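Local structure of methionine gamma-lyase (Trichomonas vaginalis, 1E5E) at residues Ile29-Thr34 with Val244-Asp249; Ser33-Asp38 with Ile55-Gly60; Met311-Leu316 with Met371-Val376; Lys331-Ala336 with Ile385-Gln390. The protein belongs to the Cys/Met metabolism family of pyridoxal-phosphate-dependent enzymes and forms an assembly of four copies of the chain. All blocks are in the same frame, centred on the assembly; numbering follows the deposited sequence.

In the fold
Contacts 1 and 2 form one neighbourhood, their centres 10 Å apart: they share Ser33 and Thr34, and both border the third subunit. Contacts 3 and 4 form another, 12 Å apart between centres, where Leu374 and Phe314 of contact 3 pack on Phe388 of contact 4. Contact 3 is wholly buried, two strands joined by regular backbone bonds; contact 4, partly buried, fixes a helix to a loop through one carboxylate. Contacts 1 and 2, mostly loops plus a helix start in contact 1, lie against neighbouring subunits. The bound PPJ molecules show the division of labour: in contact 2 Tyr56 and Arg58 serve the phosphate of a second-subunit pocket, while Arg373 of contact 3 grips the carboxylate in its own.

Contact 1 of 4, residues Ile29-Thr34 with Val244-Asp249; sequences IYQTST and VISPHD
Pro247, first residue of helix 247-257, sets its ring against the carbonyl of Tyr30, with CB 3.2 Å from Tyr30 O. Proline suits this first turn, which needs no amide hydrogen. Ser246 just before it is the N-cap: its OG accepts weak bonds from His248 N and Asp249 N, and is also hydrogen-bonded to Asp249 OD1 of the second subunit. The facing chain bends through two successive inverse gamma turns centred on Tyr30 and Gln31, and so follows the helix start closely. From Gln31 the side chain leaves opposite the backbone N (chi1 -175°) and folds back at chi2, bringing OE1 to 3.1 Å from His248 CB. The amide and imidazole planes stand 62° apart, so the two groups do not stack; NE2 of the glutamine instead bonds Asp216 O of the second subunit. Ile29 supplies the apolar contact, its CG2 branch lying 3.8 Å from His248 CA, a place where a branched aliphatic chain can fill in beside the helix backbone. The His248 ring stacks on His248 of the second subunit, and its rotation is fixed by Asp249: ND1 donates in the ring plane to the anti lone pair of OD1, at 3.1 Å.

Contact 2 of 4, residues Ser33-Asp38 with Ile55-Gly60; sequences STFVFD and IYTRLG. With PPJ (N-(hydroxy{3-hydroxy-2-methyl-5-[(phosphonooxy)methyl]pyridin-4-yl}methyl)norvaline), chain G.
Thr57 N donates to Ser33 O at 2.9 Å, a nearly straight bond, and Phe35 N reaches Ile55 O at 3.3 Å. Between them Thr34 and Tyr56 form a single beta bridge, too short to make a strand of either loop. A water donates to Phe35 O and Ile55 O and so adds a further link. Beyond the bridge the chain curls at residues 57-59, where Tyr56 O accepts from both Leu59 N and Gly60 N, and this curl presents Tyr56 and Arg58 to the phosphate of PPJ, in the pocket of the second subunit. Arg58 NE bonds OP3 of PPJ at 2.6 Å while NH2 bonds OP2 of PPJ at 2.8 Å, the guanidinium meeting the phosphate with its edge; a long, doubly bent arginine can thus offer two donors to one anion. Tyr56 OH also bonds OP2 of PPJ, modelled at a very short, doubtful 2.5 Å, and the norvaline CB lies over one ring face, 3.7 Å above the plane and toward the rim. Aromatic side chains finish the contact. Phe35, with CG opposite its carbonyl carbon (chi1 -66°), turns its ring edge to the Ile55 carbonyl and Thr57 OG1, whose main partner is Thr32 O. Farther out, the edge of the Phe37 ring meets Ile55, CZ standing 4.0 Å from CG2.

Contact 3 of 4, residues Met311-Leu316 with Met371-Val376; sequences MITFIL and MIRLSV. With PPJ (N-(hydroxy{3-hydroxy-2-methyl-5-[(phosphonooxy)methyl]pyridin-4-yl}methyl)norvaline), chain C.
Strands 311-316 and 371-375 run antiparallel, their directions 154° apart, and two hydrogen-bonded pairs, Ile312 with Leu374 and Phe314 with Ile372, tie them through four backbone N-H to O bonds. Side chains alternate between the two faces of the sheet. On one face Ile312, Phe314, Ile372 and Leu374 are all apolar. The CG of Phe314 sits between its backbone N and carbonyl carbon (chi1 61°), which turns the ring over toward the other strand; Ile372 CB then lies above one ring face, 4.0 Å from the centroid, in a CH-pi contact. Ile312 and Leu374 lie side by side, CD1 to CD2 at 4.1 Å, as suits branched residues in a core. The face of Met311, Thr313, Arg373 and Ser375 is mixed. Here Thr313 CG2 presses on Met371 CG at 3.4 Å, tighter than usual. The bends at chi2 and chi3 curl Met311 back over the neighbouring strand, bringing SD to 3.4 Å from Ser375 OG, itself bonded to Gly340 N, and the methyl CE to 3.7 Å from Arg373 CD. Flexible thioether carbon thus lines the aliphatic stem of the arginine, whose head makes a paired grip on the PPJ carboxylate: NH1 to O at 2.7 Å and NH2 to OXT at 2.9 Å, both close to straight. Asn158 OD1 takes a further bond from NH1 and probably helps hold the guanidinium. Strand 284-288 flanks 311-316 and strand 345-347 flanks 371-375, while helices 260-279 and 381-396 cover the apolar face.

Contact 4 of 4, residues Lys331-Ala336 with Ile385-Gln390; sequences KLITLA and IADFKQ
Ile333 lays its CD1 methyl over one face of the Phe388 ring, displaced toward the CE2-CZ side and a tight 3.2 Å from Phe388 CE2, the side chains crossing at about a right angle. The longer branch of isoleucine ends in a methyl that can reach the ring, and the flat phenyl offers it a broad apolar surface that Val274, Leu278 and Ile346 also border. One helix position earlier, Asp387 turns its carboxylate to the backbone of the facing loop. CG stands opposite the backbone N (chi1 -166°), sending the group outward from the helix to three successive amides. Lys331 N meets Asp387 OD1 on its syn lone pair at 2.8 Å. Leu332 N and Ile333 N both reach Asp387 OD2, at 2.7 and 2.9 Å, from the same face of the carboxylate plane, the first from well above it and the second nearly along the C-O bond. In the alpha/beta C-terminal part of this PLP fold, helix 381-396 packs on the sheet, and the aspartate joins that helix to the loop leading into strand 334-335. So many donors would be expected to favour the charged carboxylate. Gln390, a turn later, gives Asp387 OD1 its second bond: NE2 donates at 3.0 Å, nearly in its own amide plane, and also serves Asn329 O. Outermost, Lys331 runs its aliphatic chain across the glutamine amide, CE lying 3.7 Å from OE1.

Contact 1 of 4, residues Ile29-Thr34 with Val244-Asp249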
# COMPACT_ATOMS: atom_id res chain seq x y z
N ILE A 29 9.51 -0.68 2.00
CA ILE A 29 8.74 0.32 2.71
C ILE A 29 8.79 0.18 4.22
O ILE A 29 8.19 -0.78 4.71
CB ILE A 29 7.26 0.18 2.22
CG1 ILE A 29 7.17 0.18 0.70
CG2 ILE A 29 6.39 1.28 2.78
CD1 ILE A 29 5.79 -0.08 0.13
N TYR A 30 9.41 1.10 4.97
CA TYR A 30 9.41 0.96 6.43
C TYR A 30 8.08 1.41 7.02
O TYR A 30 8.07 2.42 7.72
CB TYR A 30 10.62 1.71 7.03
CG TYR A 30 11.84 0.80 6.90
CD1 TYR A 30 12.19 -0.08 7.92
CD2 TYR A 30 12.56 0.79 5.74
CE1 TYR A 30 13.23 -0.95 7.75
CE2 TYR A 30 13.62 -0.06 5.54
CZ TYR A 30 13.95 -0.92 6.57
OH TYR A 30 15.00 -1.78 6.38
N GLN A 31 7.00 0.66 6.86
CA GLN A 31 5.66 0.98 7.40
C GLN A 31 5.61 0.37 8.79
O GLN A 31 5.09 -0.68 9.12
CB GLN A 31 4.54 0.41 6.53
CG GLN A 31 3.09 0.75 6.87
CD GLN A 31 2.78 2.16 6.43
OE1 GLN A 31 3.23 2.60 5.38
NE2 GLN A 31 2.08 2.96 7.21
N THR A 32 6.37 1.00 9.70
CA THR A 32 6.59 0.65 11.08
C THR A 32 6.56 1.94 11.88
O THR A 32 7.21 2.89 11.45
CB THR A 32 7.96 -0.06 11.26
OG1 THR A 32 8.05 -0.58 12.60
CG2 THR A 32 9.21 0.83 11.05
N SER A 33 5.87 1.98 13.00
CA SER A 33 5.88 3.20 13.82
C SER A 33 7.10 3.29 14.72
O SER A 33 7.48 4.41 15.09
CB SER A 33 4.60 3.22 14.68
OG SER A 33 4.63 2.21 15.66
N THR A 34 7.68 2.14 15.08
CA THR A 34 8.75 2.19 16.08
C THR A 34 9.84 1.19 15.75
O THR A 34 9.82 0.45 14.76
CB THR A 34 8.14 1.94 17.48
OG1 THR A 34 9.07 2.26 18.52
CG2 THR A 34 7.76 0.45 17.66
N VAL A 244 3.59 14.41 10.01
CA VAL A 244 4.43 13.25 9.85
C VAL A 244 4.06 12.49 8.57
O VAL A 244 3.00 11.85 8.56
CB VAL A 244 4.34 12.30 11.07
CG1 VAL A 244 5.27 11.12 10.83
CG2 VAL A 244 4.75 13.08 12.34
N ILE A 245 5.01 12.46 7.64
CA ILE A 245 4.67 11.76 6.39
C ILE A 245 4.59 10.26 6.62
O ILE A 245 5.41 9.66 7.31
CB ILE A 245 5.65 12.08 5.26
CG1 ILE A 245 5.12 11.57 3.89
CG2 ILE A 245 7.02 11.46 5.51
CD1 ILE A 245 6.06 11.95 2.74
N SER A 246 3.67 9.61 5.93
CA SER A 246 3.54 8.16 5.90
C SER A 246 4.70 7.59 5.09
O SER A 246 4.86 7.97 3.92
CB SER A 246 2.27 7.74 5.14
OG SER A 246 2.36 6.35 4.77
N PRO A 247 5.37 6.57 5.60
CA PRO A 247 6.43 5.89 4.89
C PRO A 247 5.96 5.31 3.57
O PRO A 247 6.68 5.34 2.56
CB PRO A 247 6.91 4.78 5.85
CG PRO A 247 6.54 5.36 7.19
CD PRO A 247 5.17 6.01 6.97
N HIS A 248 4.71 4.88 3.49
CA HIS A 248 4.14 4.36 2.26
C HIS A 248 4.05 5.49 1.24
O HIS A 248 4.41 5.30 0.10
CB HIS A 248 2.78 3.74 2.57
CG HIS A 248 1.91 3.59 1.35
ND1 HIS A 248 1.11 4.66 0.93
CD2 HIS A 248 1.74 2.60 0.47
CE1 HIS A 248 0.47 4.29 -0.15
NE2 HIS A 248 0.83 3.04 -0.45
N ASP A 249 3.68 6.69 1.61
CA ASP A 249 3.58 7.83 0.72
C ASP A 249 4.97 8.32 0.34
O ASP A 249 5.20 8.61 -0.83
CB ASP A 249 2.78 8.97 1.35
CG ASP A 249 1.29 8.79 1.39
OD1 ASP A 249 0.78 7.67 1.32
OD2 ASP A 249 0.59 9.78 1.72

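Contact 2 of 4, residues Ser33-Asp38 with Ile55-Gly60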
# COMPACT_ATOMS: atom_id res chain seq x y z
N SER A 33 5.87 1.98 13.00
CA SER A 33 5.88 3.20 13.82
C SER A 33 7.10 3.29 14.72
O SER A 33 7.48 4.41 15.09
CB SER A 33 4.60 3.22 14.68
OG SER A 33 4.63 2.21 15.66
N THR A 34 7.68 2.14 15.08
CA THR A 34 8.75 2.19 16.08
C THR A 34 9.84 1.19 15.75
O THR A 34 9.82 0.45 14.76
CB THR A 34 8.14 1.94 17.48
OG1 THR A 34 9.07 2.26 18.52
CG2 THR A 34 7.76 0.45 17.66
N PHE A 35 11.01 1.41 16.36
CA PHE A 35 12.25 0.70 16.08
C PHE A 35 12.79 0.09 17.35
O PHE A 35 12.79 0.68 18.44
CB PHE A 35 13.26 1.74 15.49
CG PHE A 35 12.75 2.19 14.14
CD1 PHE A 35 11.82 3.22 14.02
CD2 PHE A 35 13.20 1.56 13.00
CE1 PHE A 35 11.36 3.58 12.78
CE2 PHE A 35 12.73 1.95 11.74
CZ PHE A 35 11.79 2.97 11.62
N VAL A 36 13.27 -1.12 17.28
CA VAL A 36 13.75 -1.86 18.45
C VAL A 36 15.19 -1.56 18.79
O VAL A 36 16.03 -1.72 17.93
CB VAL A 36 13.60 -3.37 18.13
CG1 VAL A 36 14.16 -4.25 19.24
CG2 VAL A 36 12.14 -3.70 17.81
N PHE A 37 15.47 -1.24 20.04
CA PHE A 37 16.85 -0.98 20.44
C PHE A 37 17.51 -2.29 20.80
O PHE A 37 16.89 -3.14 21.44
CB PHE A 37 16.88 -0.07 21.66
CG PHE A 37 16.25 1.28 21.43
CD1 PHE A 37 16.58 2.06 20.34
CD2 PHE A 37 15.27 1.71 22.30
CE1 PHE A 37 15.97 3.29 20.14
CE2 PHE A 37 14.68 2.96 22.12
CZ PHE A 37 15.04 3.75 21.03
N ASP A 38 18.78 -2.46 20.43
CA ASP A 38 19.59 -3.60 20.88
C ASP A 38 19.74 -3.62 22.40
O ASP A 38 19.81 -4.71 22.98
CB ASP A 38 20.99 -3.47 20.27
CG ASP A 38 20.87 -3.66 18.76
OD1 ASP A 38 19.98 -4.40 18.29
OD2 ASP A 38 21.68 -3.05 18.03
N ILE A 55 14.39 5.49 15.90
CA ILE A 55 13.64 5.41 17.16
C ILE A 55 12.15 5.26 16.98
O ILE A 55 11.50 4.42 17.59
CB ILE A 55 13.77 6.78 17.93
CG1 ILE A 55 15.22 7.11 18.21
CG2 ILE A 55 12.97 6.70 19.23
CD1 ILE A 55 15.53 8.42 18.92
N TYR A 56 11.59 6.19 16.21
CA TYR A 56 10.13 6.32 16.10
C TYR A 56 9.83 7.14 14.85
O TYR A 56 10.51 8.15 14.63
CB TYR A 56 9.60 7.05 17.33
CG TYR A 56 8.09 7.14 17.47
CD1 TYR A 56 7.33 6.00 17.74
CD2 TYR A 56 7.44 8.36 17.35
CE1 TYR A 56 5.96 6.07 17.91
CE2 TYR A 56 6.07 8.45 17.48
CZ TYR A 56 5.33 7.30 17.79
OH TYR A 56 3.98 7.42 18.02
N THR A 57 8.86 6.73 14.05
CA THR A 57 8.58 7.40 12.78
C THR A 57 8.21 8.86 12.79
O THR A 57 8.56 9.56 11.81
CB THR A 57 7.56 6.52 11.98
OG1 THR A 57 8.33 5.34 11.68
CG2 THR A 57 7.04 7.18 10.71
N ARG A 58 7.68 9.43 13.86
CA ARG A 58 7.46 10.88 13.97
C ARG A 58 8.85 11.54 13.97
O ARG A 58 8.95 12.65 13.48
CB ARG A 58 6.68 11.36 15.19
CG ARG A 58 6.59 12.91 15.33
CD ARG A 58 5.28 13.42 16.00
NE ARG A 58 5.00 12.54 17.16
CZ ARG A 58 5.73 12.54 18.27
NH1 ARG A 58 6.74 13.39 18.42
NH2 ARG A 58 5.44 11.67 19.22
N LEU A 59 9.87 10.89 14.52
CA LEU A 59 11.21 11.43 14.59
C LEU A 59 12.09 11.13 13.39
O LEU A 59 13.04 11.92 13.17
CB LEU A 59 11.94 10.89 15.84
CG LEU A 59 11.14 10.88 17.15
CD1 LEU A 59 12.00 10.31 18.29
CD2 LEU A 59 10.68 12.29 17.51
N GLY A 60 11.88 10.06 12.66
CA GLY A 60 12.70 9.75 11.47
C GLY A 60 12.33 8.31 11.03
O GLY A 60 11.88 7.57 11.91
N1 PPJ G . -0.44 11.24 23.35
C2 PPJ G . 0.04 10.21 24.06
C6 PPJ G . 0.19 11.58 22.18
C2A PPJ G . -0.50 9.86 25.33
C3 PPJ G . 1.19 9.54 23.58
O3 PPJ G . 1.54 8.56 24.40
C4 PPJ G . 1.72 9.72 22.28
C4A PPJ G . 2.56 8.65 21.73
C5 PPJ G . 1.27 10.85 21.61
N PPJ G . 3.70 8.56 22.56
C5A PPJ G . 1.77 11.40 20.37
OP4 PPJ G . 1.20 10.67 19.47
P PPJ G . 2.16 10.44 18.18
OP1 PPJ G . 1.24 9.63 17.18
OP2 PPJ G . 3.48 9.75 18.60
OP3 PPJ G . 2.49 11.88 17.55
CA PPJ G . 4.69 7.64 22.36
CB PPJ G . 5.73 8.01 21.41
C PPJ G . 5.12 6.86 23.47
CG PPJ G . 6.65 9.13 21.70
CD PPJ G . 7.95 8.59 22.10
O PPJ G . 4.97 7.29 24.69
OXT PPJ G . 6.02 5.90 23.36
O HOH W 1 11.96 2.83 19.97

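Contact 3 of 4, residues Met311-Leu316 with Met371-Val376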
# COMPACT_ATOMS: atom_id res chain seq x y z
N MET A 311 3.16 25.21 -16.16
CA MET A 311 2.07 26.06 -15.69
C MET A 311 1.85 27.15 -16.77
O MET A 311 2.79 27.74 -17.30
CB MET A 311 2.32 26.76 -14.34
CG MET A 311 2.55 25.78 -13.16
SD MET A 311 1.23 24.56 -13.00
CE MET A 311 -0.16 25.52 -12.51
N ILE A 312 0.58 27.43 -17.04
CA ILE A 312 0.19 28.45 -17.99
C ILE A 312 -0.99 29.17 -17.36
O ILE A 312 -1.93 28.45 -17.04
CB ILE A 312 -0.24 27.89 -19.36
CG1 ILE A 312 0.86 27.12 -20.11
CG2 ILE A 312 -0.69 29.05 -20.26
CD1 ILE A 312 0.32 26.42 -21.38
N THR A 313 -1.00 30.49 -17.24
CA THR A 313 -2.22 31.12 -16.69
C THR A 313 -2.81 32.06 -17.74
O THR A 313 -2.01 32.69 -18.44
CB THR A 313 -1.88 31.84 -15.39
OG1 THR A 313 -1.57 30.85 -14.39
CG2 THR A 313 -3.05 32.70 -14.91
N PHE A 314 -4.12 32.09 -17.96
CA PHE A 314 -4.63 32.91 -19.04
C PHE A 314 -5.98 33.49 -18.61
O PHE A 314 -6.66 33.10 -17.67
CB PHE A 314 -4.73 32.22 -20.40
CG PHE A 314 -5.64 31.01 -20.42
CD1 PHE A 314 -5.24 29.80 -19.87
CD2 PHE A 314 -6.87 31.06 -21.03
CE1 PHE A 314 -6.07 28.69 -19.88
CE2 PHE A 314 -7.73 29.96 -21.06
CZ PHE A 314 -7.31 28.77 -20.48
N ILE A 315 -6.25 34.60 -19.31
CA ILE A 315 -7.48 35.35 -19.06
C ILE A 315 -8.27 35.46 -20.36
O ILE A 315 -7.74 35.73 -21.45
CB ILE A 315 -7.17 36.71 -18.44
CG1 ILE A 315 -6.29 36.67 -17.19
CG2 ILE A 315 -8.45 37.49 -18.10
CD1 ILE A 315 -5.57 38.00 -16.89
N LEU A 316 -9.56 35.10 -20.25
CA LEU A 316 -10.43 35.18 -21.39
C LEU A 316 -11.05 36.60 -21.46
O LEU A 316 -11.41 37.19 -20.44
CB LEU A 316 -11.58 34.19 -21.40
CG LEU A 316 -11.22 32.70 -21.38
CD1 LEU A 316 -12.48 31.85 -21.16
CD2 LEU A 316 -10.46 32.27 -22.62
N MET A 371 -9.41 34.97 -14.83
CA MET A 371 -8.18 34.20 -14.85
C MET A 371 -8.42 32.69 -14.69
O MET A 371 -9.25 32.25 -13.90
CB MET A 371 -7.31 34.74 -13.74
CG MET A 371 -5.91 34.13 -13.67
SD MET A 371 -4.90 35.21 -12.65
CE MET A 371 -4.38 36.51 -13.74
N ILE A 372 -7.76 31.93 -15.54
CA ILE A 372 -7.77 30.47 -15.53
C ILE A 372 -6.35 29.94 -15.32
O ILE A 372 -5.43 30.48 -15.96
CB ILE A 372 -8.30 29.96 -16.89
CG1 ILE A 372 -9.76 30.37 -17.02
CG2 ILE A 372 -8.19 28.43 -17.00
CD1 ILE A 372 -10.37 30.31 -18.40
N ARG A 373 -6.15 28.94 -14.47
CA ARG A 373 -4.80 28.38 -14.29
C ARG A 373 -4.75 26.95 -14.85
O ARG A 373 -5.57 26.09 -14.53
CB ARG A 373 -4.37 28.43 -12.82
CG ARG A 373 -2.93 28.03 -12.55
CD ARG A 373 -2.70 27.70 -11.05
NE ARG A 373 -3.40 26.43 -10.72
CZ ARG A 373 -3.50 25.96 -9.46
NH1 ARG A 373 -2.98 26.62 -8.44
NH2 ARG A 373 -4.14 24.82 -9.25
N LEU A 374 -3.70 26.60 -15.59
CA LEU A 374 -3.60 25.33 -16.27
C LEU A 374 -2.26 24.69 -15.88
O LEU A 374 -1.29 25.45 -15.94
CB LEU A 374 -3.65 25.49 -17.78
CG LEU A 374 -3.35 24.32 -18.71
CD1 LEU A 374 -4.41 23.22 -18.64
CD2 LEU A 374 -3.21 24.86 -20.15
N SER A 375 -2.26 23.38 -15.67
CA SER A 375 -1.05 22.66 -15.38
C SER A 375 -1.00 21.57 -16.45
O SER A 375 -1.98 20.85 -16.53
CB SER A 375 -1.08 21.93 -14.00
OG SER A 375 0.24 21.42 -13.77
N VAL A 376 -0.07 21.66 -17.37
CA VAL A 376 -0.11 20.78 -18.54
C VAL A 376 0.59 19.46 -18.17
O VAL A 376 1.69 19.52 -17.62
CB VAL A 376 0.65 21.45 -19.70
CG1 VAL A 376 0.83 20.56 -20.91
CG2 VAL A 376 -0.10 22.73 -20.10
N1 PPJ C . 2.76 25.67 -2.12
C2 PPJ C . 2.29 25.83 -3.38
C6 PPJ C . 2.01 25.06 -1.16
C2A PPJ C . 2.75 26.78 -4.30
C3 PPJ C . 1.08 25.16 -3.67
O3 PPJ C . 0.58 25.44 -4.84
C4 PPJ C . 0.41 24.36 -2.74
C4A PPJ C . -0.81 23.74 -3.15
C5 PPJ C . 0.83 24.34 -1.41
N PPJ C . -1.61 24.22 -4.12
C5A PPJ C . 0.34 23.43 -0.42
OP4 PPJ C . 0.79 22.24 -0.67
P PPJ C . -0.18 21.09 -0.14
OP1 PPJ C . 0.61 19.74 -0.45
OP2 PPJ C . -1.53 21.17 -0.92
OP3 PPJ C . -0.45 21.21 1.42
CA PPJ C . -2.73 23.60 -4.59
CB PPJ C . -3.73 23.02 -3.68
C PPJ C . -3.35 24.30 -5.67
CG PPJ C . -4.58 23.85 -2.79
CD PPJ C . -5.91 23.96 -3.39
O PPJ C . -2.85 25.42 -6.02
OXT PPJ C . -4.05 23.66 -6.57

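Contact 4 of 4, residues Lys331-Ala336 with Ile385-Gln390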
# COMPACT_ATOMS: atom_id res chain seq x y z
N LYS A 331 -13.04 18.45 -22.61
CA LYS A 331 -13.20 17.01 -22.53
C LYS A 331 -11.93 16.24 -22.17
O LYS A 331 -12.03 15.07 -21.79
CB LYS A 331 -13.79 16.47 -23.85
CG LYS A 331 -15.19 17.06 -24.15
CD LYS A 331 -15.49 16.88 -25.64
CE LYS A 331 -16.63 17.80 -26.10
NZ LYS A 331 -17.95 17.13 -26.17
N LEU A 332 -10.74 16.77 -22.34
CA LEU A 332 -9.53 15.99 -22.09
C LEU A 332 -8.85 16.54 -20.84
O LEU A 332 -8.45 15.79 -19.94
CB LEU A 332 -8.67 16.04 -23.33
CG LEU A 332 -7.26 15.41 -23.21
CD1 LEU A 332 -7.39 13.96 -22.79
CD2 LEU A 332 -6.53 15.62 -24.52
N ILE A 333 -8.77 17.86 -20.77
CA ILE A 333 -8.20 18.55 -19.61
C ILE A 333 -9.16 18.37 -18.44
O ILE A 333 -10.38 18.36 -18.67
CB ILE A 333 -7.90 20.01 -19.93
CG1 ILE A 333 -6.85 19.97 -21.07
CG2 ILE A 333 -7.29 20.72 -18.72
CD1 ILE A 333 -6.86 21.17 -21.96
N THR A 334 -8.64 18.10 -17.26
CA THR A 334 -9.45 17.77 -16.10
C THR A 334 -9.66 18.95 -15.17
O THR A 334 -8.72 19.68 -14.88
CB THR A 334 -8.75 16.62 -15.31
OG1 THR A 334 -8.70 15.47 -16.18
CG2 THR A 334 -9.54 16.24 -14.08
N LEU A 335 -10.92 19.18 -14.81
CA LEU A 335 -11.31 20.28 -13.94
C LEU A 335 -11.20 19.86 -12.48
O LEU A 335 -12.04 19.13 -11.97
CB LEU A 335 -12.78 20.60 -14.24
CG LEU A 335 -13.43 21.70 -13.42
CD1 LEU A 335 -12.69 23.03 -13.61
CD2 LEU A 335 -14.90 21.88 -13.86
N ALA A 336 -10.20 20.32 -11.79
CA ALA A 336 -9.94 19.99 -10.40
C ALA A 336 -8.81 20.88 -9.93
O ALA A 336 -8.08 21.36 -10.82
CB ALA A 336 -9.44 18.52 -10.41
N ILE A 385 -4.39 20.80 -27.58
CA ILE A 385 -4.76 22.01 -28.32
C ILE A 385 -6.14 21.81 -28.94
O ILE A 385 -6.94 22.73 -28.78
CB ILE A 385 -3.74 22.31 -29.43
CG1 ILE A 385 -2.45 22.85 -28.80
CG2 ILE A 385 -4.35 23.28 -30.45
CD1 ILE A 385 -1.24 22.84 -29.73
N ALA A 386 -6.42 20.63 -29.49
CA ALA A 386 -7.78 20.40 -30.00
C ALA A 386 -8.84 20.48 -28.91
O ALA A 386 -9.97 20.88 -29.23
CB ALA A 386 -7.90 19.06 -30.75
N ASP A 387 -8.54 20.13 -27.64
CA ASP A 387 -9.57 20.26 -26.62
C ASP A 387 -9.82 21.75 -26.37
O ASP A 387 -10.97 22.19 -26.11
CB ASP A 387 -9.12 19.55 -25.34
CG ASP A 387 -10.20 19.33 -24.32
OD1 ASP A 387 -11.39 19.27 -24.71
OD2 ASP A 387 -9.88 19.23 -23.11
N PHE A 388 -8.73 22.55 -26.36
CA PHE A 388 -8.99 23.99 -26.18
C PHE A 388 -9.70 24.58 -27.41
O PHE A 388 -10.60 25.41 -27.25
CB PHE A 388 -7.73 24.75 -25.89
CG PHE A 388 -7.25 24.68 -24.47
CD1 PHE A 388 -7.97 25.29 -23.47
CD2 PHE A 388 -6.08 24.03 -24.16
CE1 PHE A 388 -7.52 25.26 -22.16
CE2 PHE A 388 -5.65 24.02 -22.85
CZ PHE A 388 -6.36 24.62 -21.84
N LYS A 389 -9.32 24.16 -28.61
CA LYS A 389 -9.99 24.67 -29.80
C LYS A 389 -11.51 24.46 -29.75
O LYS A 389 -12.23 25.43 -30.02
CB LYS A 389 -9.46 24.05 -31.07
CG LYS A 389 -10.29 24.38 -32.32
CD LYS A 389 -9.37 24.26 -33.53
CE LYS A 389 -10.17 24.09 -34.82
NZ LYS A 389 -11.10 25.23 -35.01
N GLN A 390 -11.99 23.26 -29.46
CA GLN A 390 -13.42 23.05 -29.46
C GLN A 390 -14.04 23.87 -28.34
O GLN A 390 -15.09 24.48 -28.54
CB GLN A 390 -13.87 21.59 -29.36
CG GLN A 390 -13.43 20.77 -28.16
CD GLN A 390 -14.35 20.85 -26.97
OE1 GLN A 390 -15.52 21.20 -27.18
NE2 GLN A 390 -13.87 20.58 -25.75